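Local coordinates for protein aminotransferase (Streptomyces pactum, PDB 4ZM4) that belongs to the class-III aminotransferase family, whose members are pyridoxal-5'-phosphate-dependent enzymes, at residues R202-F205 / A206-D210; H295-R298 / M299-S302. The protein carries 1 engineered substitution. All coordinates share one frame; numbering follows the deposited sequence.

Interaction 1 of 2, residues R202-F205 / A206-D210; sequences RELF and ARDGD
R207 folds back along the last turns of its helix to meet E203, one turn earlier, and to lie over the backbone of L204. Its CB sits 3.6 Å from L204 O and equally near E203 O. CG and CD continue past E203 O, and CD also comes within 3.7 Å of E203 OE1. The chain then bends sharply at the CG-CD bond (chi3 21°), a turn that lays the guanidinium flat against the helix instead of letting it run outward. CZ ends above L204 CA, which covers one face of the group close to its centre. NH2 reaches the leucine's side chain, 3.6 Å from L204 CD1. On the other branch, R207 NH1 forms a salt bridge with E203 OE1 at 3.5 Å, a long and weak hydrogen bond. The carboxylate arrives at the edge of the guanidinium, with its own plane turned 77° away, so the two groups do not share the flat, two-pronged pairing that such ions can adopt. D208 extends the charge network through a long salt bridge to NH2, while its OD1 has a firmer partner in R211.

Beneath these charges, R202 O, E203 O and L204 O receive the N-H groups of A206, R207 and D208. The next bond, G209 N to F205 O at 2.9 Å, is more bent, with an N-H...O angle of 135°. F205 CD2 packs 3.7 Å from G209 CA, and the ring packs on L240, T241 and S244 of helix 233-244 and on I212 and V215 of strand 212-217. The arrangement is that of an amphipathic helix end: an i to i+4 glutamate-arginine pair on the exposed side, with F205 buried against the seven-stranded sheet of the PLP-dependent aminotransferase fold.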
loop_
_atom_site.group_PDB
_atom_site.type_symbol
_atom_site.label_atom_id
_atom_site.label_comp_id
_atom_site.label_asym_id
_atom_site.label_seq_id
_atom_site.Cartn_x
_atom_site.Cartn_y
_atom_site.Cartn_z
ATOM N N ARG B 202 10.342 -32.551 0.605
ATOM C CA ARG B 202 10.892 -33.448 -0.426
ATOM C C ARG B 202 9.773 -34.199 -1.121
ATOM O O ARG B 202 9.777 -34.349 -2.348
ATOM C CB ARG B 202 11.854 -34.459 0.198
ATOM C CG ARG B 202 13.204 -33.898 0.597
ATOM C CD ARG B 202 14.080 -35.025 1.108
ATOM N NE ARG B 202 15.486 -34.642 1.031
ATOM C CZ ARG B 202 16.231 -34.240 2.059
ATOM N NH1 ARG B 202 15.713 -34.165 3.296
ATOM N NH2 ARG B 202 17.517 -33.932 1.854
ATOM N N GLU B 203 8.808 -34.676 -0.343
ATOM C CA GLU B 203 7.703 -35.447 -0.912
ATOM C C GLU B 203 6.877 -34.571 -1.849
ATOM O O GLU B 203 6.581 -34.955 -3.000
ATOM C CB GLU B 203 6.823 -36.060 0.164
ATOM C CG GLU B 203 6.117 -37.313 -0.338
ATOM C CD GLU B 203 4.804 -37.596 0.369
ATOM O OE1 GLU B 203 3.880 -38.145 -0.281
ATOM O OE2 GLU B 203 4.711 -37.298 1.581
ATOM N N LEU B 204 6.601 -33.348 -1.395
ATOM C CA LEU B 204 5.894 -32.389 -2.232
ATOM C C LEU B 204 6.592 -32.245 -3.592
ATOM O O LEU B 204 5.972 -32.433 -4.628
ATOM C CB LEU B 204 5.798 -31.015 -1.563
ATOM C CG LEU B 204 5.126 -29.951 -2.443
ATOM C CD1 LEU B 204 3.704 -30.335 -2.805
ATOM C CD2 LEU B 204 5.126 -28.622 -1.720
ATOM N N PHE B 205 7.881 -31.912 -3.572
ATOM C CA PHE B 205 8.642 -31.697 -4.817
ATOM C C PHE B 205 8.760 -32.925 -5.678
ATOM O O PHE B 205 8.786 -32.824 -6.898
ATOM C CB PHE B 205 10.005 -31.035 -4.525
ATOM C CG PHE B 205 9.929 -29.517 -4.513
ATOM C CD1 PHE B 205 9.482 -28.838 -3.377
ATOM C CD2 PHE B 205 10.259 -28.772 -5.650
ATOM C CE1 PHE B 205 9.401 -27.473 -3.360
ATOM C CE2 PHE B 205 10.173 -27.395 -5.631
ATOM C CZ PHE B 205 9.755 -26.750 -4.482
ATOM N N ALA B 206 8.856 -34.093 -5.062
ATOM C CA ALA B 206 8.910 -35.364 -5.830
ATOM C C ALA B 206 7.626 -35.549 -6.628
ATOM O O ALA B 206 7.651 -35.996 -7.761
ATOM C CB ALA B 206 9.159 -36.554 -4.903
ATOM N N ARG B 207 6.512 -35.125 -6.051
ATOM C CA ARG B 207 5.202 -35.269 -6.705
ATOM C C ARG B 207 4.883 -34.134 -7.670
ATOM O O ARG B 207 4.319 -34.370 -8.721
ATOM C CB ARG B 207 4.110 -35.301 -5.655
ATOM C CG ARG B 207 3.959 -36.603 -4.887
ATOM C CD ARG B 207 3.353 -36.396 -3.477
ATOM N NE ARG B 207 2.608 -35.122 -3.334
ATOM C CZ ARG B 207 2.492 -34.426 -2.201
ATOM N NH1 ARG B 207 3.051 -34.851 -1.054
ATOM N NH2 ARG B 207 1.817 -33.292 -2.209
ATOM N N ASP B 208 5.226 -32.913 -7.282
ATOM C CA ASP B 208 4.715 -31.711 -7.947
ATOM C C ASP B 208 5.757 -30.625 -8.281
ATOM O O ASP B 208 5.397 -29.534 -8.697
ATOM C CB ASP B 208 3.608 -31.115 -7.089
ATOM C CG ASP B 208 2.332 -31.974 -7.068
ATOM O OD1 ASP B 208 1.922 -32.557 -8.112
ATOM O OD2 ASP B 208 1.760 -32.083 -5.963
ATOM N N GLY B 209 7.037 -30.958 -8.161
ATOM C CA GLY B 209 8.120 -29.995 -8.351
ATOM C C GLY B 209 8.000 -29.269 -9.665
ATOM O O GLY B 209 8.155 -28.044 -9.692
ATOM N N ASP B 210 7.604 -30.004 -10.699
ATOM C CA ASP B 210 7.443 -29.454 -12.047
ATOM C C ASP B 210 6.241 -28.540 -12.300
ATOM O O ASP B 210 6.221 -27.840 -13.321
ATOM C CB ASP B 210 7.420 -30.581 -13.080
ATOM C CG ASP B 210 6.219 -31.511 -12.915
ATOM O OD1 ASP B 210 5.979 -31.999 -11.791
ATOM O OD2 ASP B 210 5.543 -31.802 -13.928
#

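Interaction 2 of 2, residues H295-R298 / M299-S302; sequences HAMR and MLAS
M297 and L300 meet through their ends, with M297 CE 3.8 Å from L300 CD1, as the chain turns into the short helix 298-301. The two side chains run at a slant to each other, and M297 reaches its neighbour by bending at both chi2 and chi3. Behind this apolar touch, M297 O accepts two backbone donors. A301 N lies in its carbonyl plane, whereas L300 N approaches from above that plane, 3.0 Å from M297 O. M297 occupies the N-cap position, and its carbonyl thereby starts the helical bonding. One residue on, R298 O takes S302 N at 3.2 Å.

The turn leading into the helix is secured by R298. A type I beta turn joins H295 to R298, and H295 O accepts both R298 N and R298 NE, which come from opposite faces of its carbonyl plane. The bond from R298 NE to H295 O is 2.9 Å long, with an N-H...O angle of 155°. With chi1 at 80° and a further bend at chi3, the arginine chain doubles back over the turn, with NE above the centre of the H295 ring, while H295 CE1 covers one guanidinium face nearer its rim. A water bridges the next step, donating to A296 O at 2.6 Å and accepting from M299 N.

Farther out, M297 and L300 pack on L133, and R298 and M299 on T137, both in helix 123-138. L300 O is hydrogen-bonded to R118 of strand 116-120. A26 of the second subunit packs on M297 and L300, and its L180 on M299; the turn and short helix thus contact both helix 123-138 and the second subunit.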
loop_
_atom_site.group_PDB
_atom_site.type_symbol
_atom_site.label_atom_id
_atom_site.label_comp_id
_atom_site.label_asym_id
_atom_site.label_seq_id
_atom_site.Cartn_x
_atom_site.Cartn_y
_atom_site.Cartn_z
ATOM N N HIS B 295 18.110 -11.811 -14.583
ATOM C CA HIS B 295 17.396 -12.925 -15.185
ATOM C C HIS B 295 15.983 -13.081 -14.580
ATOM O O HIS B 295 14.998 -13.081 -15.295
ATOM C CB HIS B 295 18.188 -14.249 -15.087
ATOM C CG HIS B 295 17.650 -15.316 -16.010
ATOM N ND1 HIS B 295 16.928 -16.411 -15.579
ATOM C CD2 HIS B 295 17.652 -15.386 -17.362
ATOM C CE1 HIS B 295 16.545 -17.130 -16.621
ATOM N NE2 HIS B 295 16.963 -16.522 -17.715
ATOM N N ALA B 296 15.898 -13.162 -13.263
ATOM C CA ALA B 296 14.604 -13.318 -12.573
ATOM C C ALA B 296 13.670 -12.129 -12.822
ATOM O O ALA B 296 12.446 -12.296 -12.808
ATOM C CB ALA B 296 14.812 -13.526 -11.081
ATOM N N MET B 297 14.239 -10.938 -13.048
ATOM C CA MET B 297 13.440 -9.727 -13.260
ATOM C C MET B 297 13.139 -9.396 -14.724
ATOM O O MET B 297 12.639 -8.309 -15.011
ATOM C CB MET B 297 14.131 -8.520 -12.589
ATOM C CG MET B 297 14.211 -8.639 -11.070
ATOM S SD MET B 297 12.545 -8.602 -10.372
ATOM C CE MET B 297 12.253 -6.828 -10.377
ATOM N N ARG B 298 13.444 -10.319 -15.625
ATOM C CA ARG B 298 13.464 -10.032 -17.060
ATOM C C ARG B 298 12.106 -9.617 -17.628
ATOM O O ARG B 298 12.045 -8.803 -18.549
ATOM C CB ARG B 298 14.049 -11.230 -17.859
ATOM C CG ARG B 298 13.066 -12.377 -18.116
ATOM C CD ARG B 298 13.741 -13.681 -18.528
ATOM N NE ARG B 298 13.683 -14.621 -17.404
ATOM C CZ ARG B 298 13.275 -15.883 -17.443
ATOM N NH1 ARG B 298 12.884 -16.447 -18.565
ATOM N NH2 ARG B 298 13.292 -16.600 -16.329
ATOM N N MET B 299 11.007 -10.174 -17.113
ATOM C CA MET B 299 9.695 -9.816 -17.650
ATOM C C MET B 299 9.252 -8.423 -17.214
ATOM O O MET B 299 8.329 -7.849 -17.804
ATOM C CB MET B 299 8.657 -10.866 -17.313
ATOM C CG MET B 299 9.007 -12.235 -17.886
ATOM S SD MET B 299 7.599 -13.357 -17.914
ATOM C CE MET B 299 6.679 -12.768 -19.348
ATOM N N LEU B 300 9.875 -7.878 -16.174
ATOM C CA LEU B 300 9.576 -6.518 -15.755
ATOM C C LEU B 300 10.476 -5.541 -16.454
ATOM O O LEU B 300 10.120 -4.381 -16.608
ATOM C CB LEU B 300 9.673 -6.380 -14.233
ATOM C CG LEU B 300 8.529 -7.021 -13.479
ATOM C CD1 LEU B 300 8.765 -6.956 -11.973
ATOM C CD2 LEU B 300 7.199 -6.367 -13.808
ATOM N N ALA B 301 11.677 -5.986 -16.843
ATOM C CA ALA B 301 12.616 -5.125 -17.595
ATOM C C ALA B 301 12.032 -4.858 -18.959
ATOM O O ALA B 301 12.207 -3.785 -19.497
ATOM C CB ALA B 301 13.993 -5.776 -17.718
ATOM N N SER B 302 11.315 -5.841 -19.499
ATOM C CA SER B 302 10.653 -5.716 -20.787
ATOM C C SER B 302 9.254 -5.097 -20.677
ATOM O O SER B 302 8.595 -4.879 -21.685
ATOM C CB SER B 302 10.546 -7.097 -21.428
ATOM O OG SER B 302 9.663 -7.931 -20.696
HETATM O O HOH W 1 11.016 -12.262 -14.927
#

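In the fold
Neither contact closes a long loop: each lies within one continuous stretch, and interaction 1 is complete before interaction 2 begins, so they neither nest nor cross. From the N terminus, the chain first passes through 202-210, ending helix 198-208 and leading into strand 212-217 of the seven-stranded sheet. After helix 233-244 and strands 247-251, 274-277 and 288-292 of the same sheet, it reaches 295-302. The centres of interactions 1 and 2 are 26 Å apart and their nearest atoms about 14 Å, without touching. Interaction 1 ties the end of helix 198-208 to helix 233-244 and strand 212-217, and interaction 2 is joined to helix 123-138 and the second subunit.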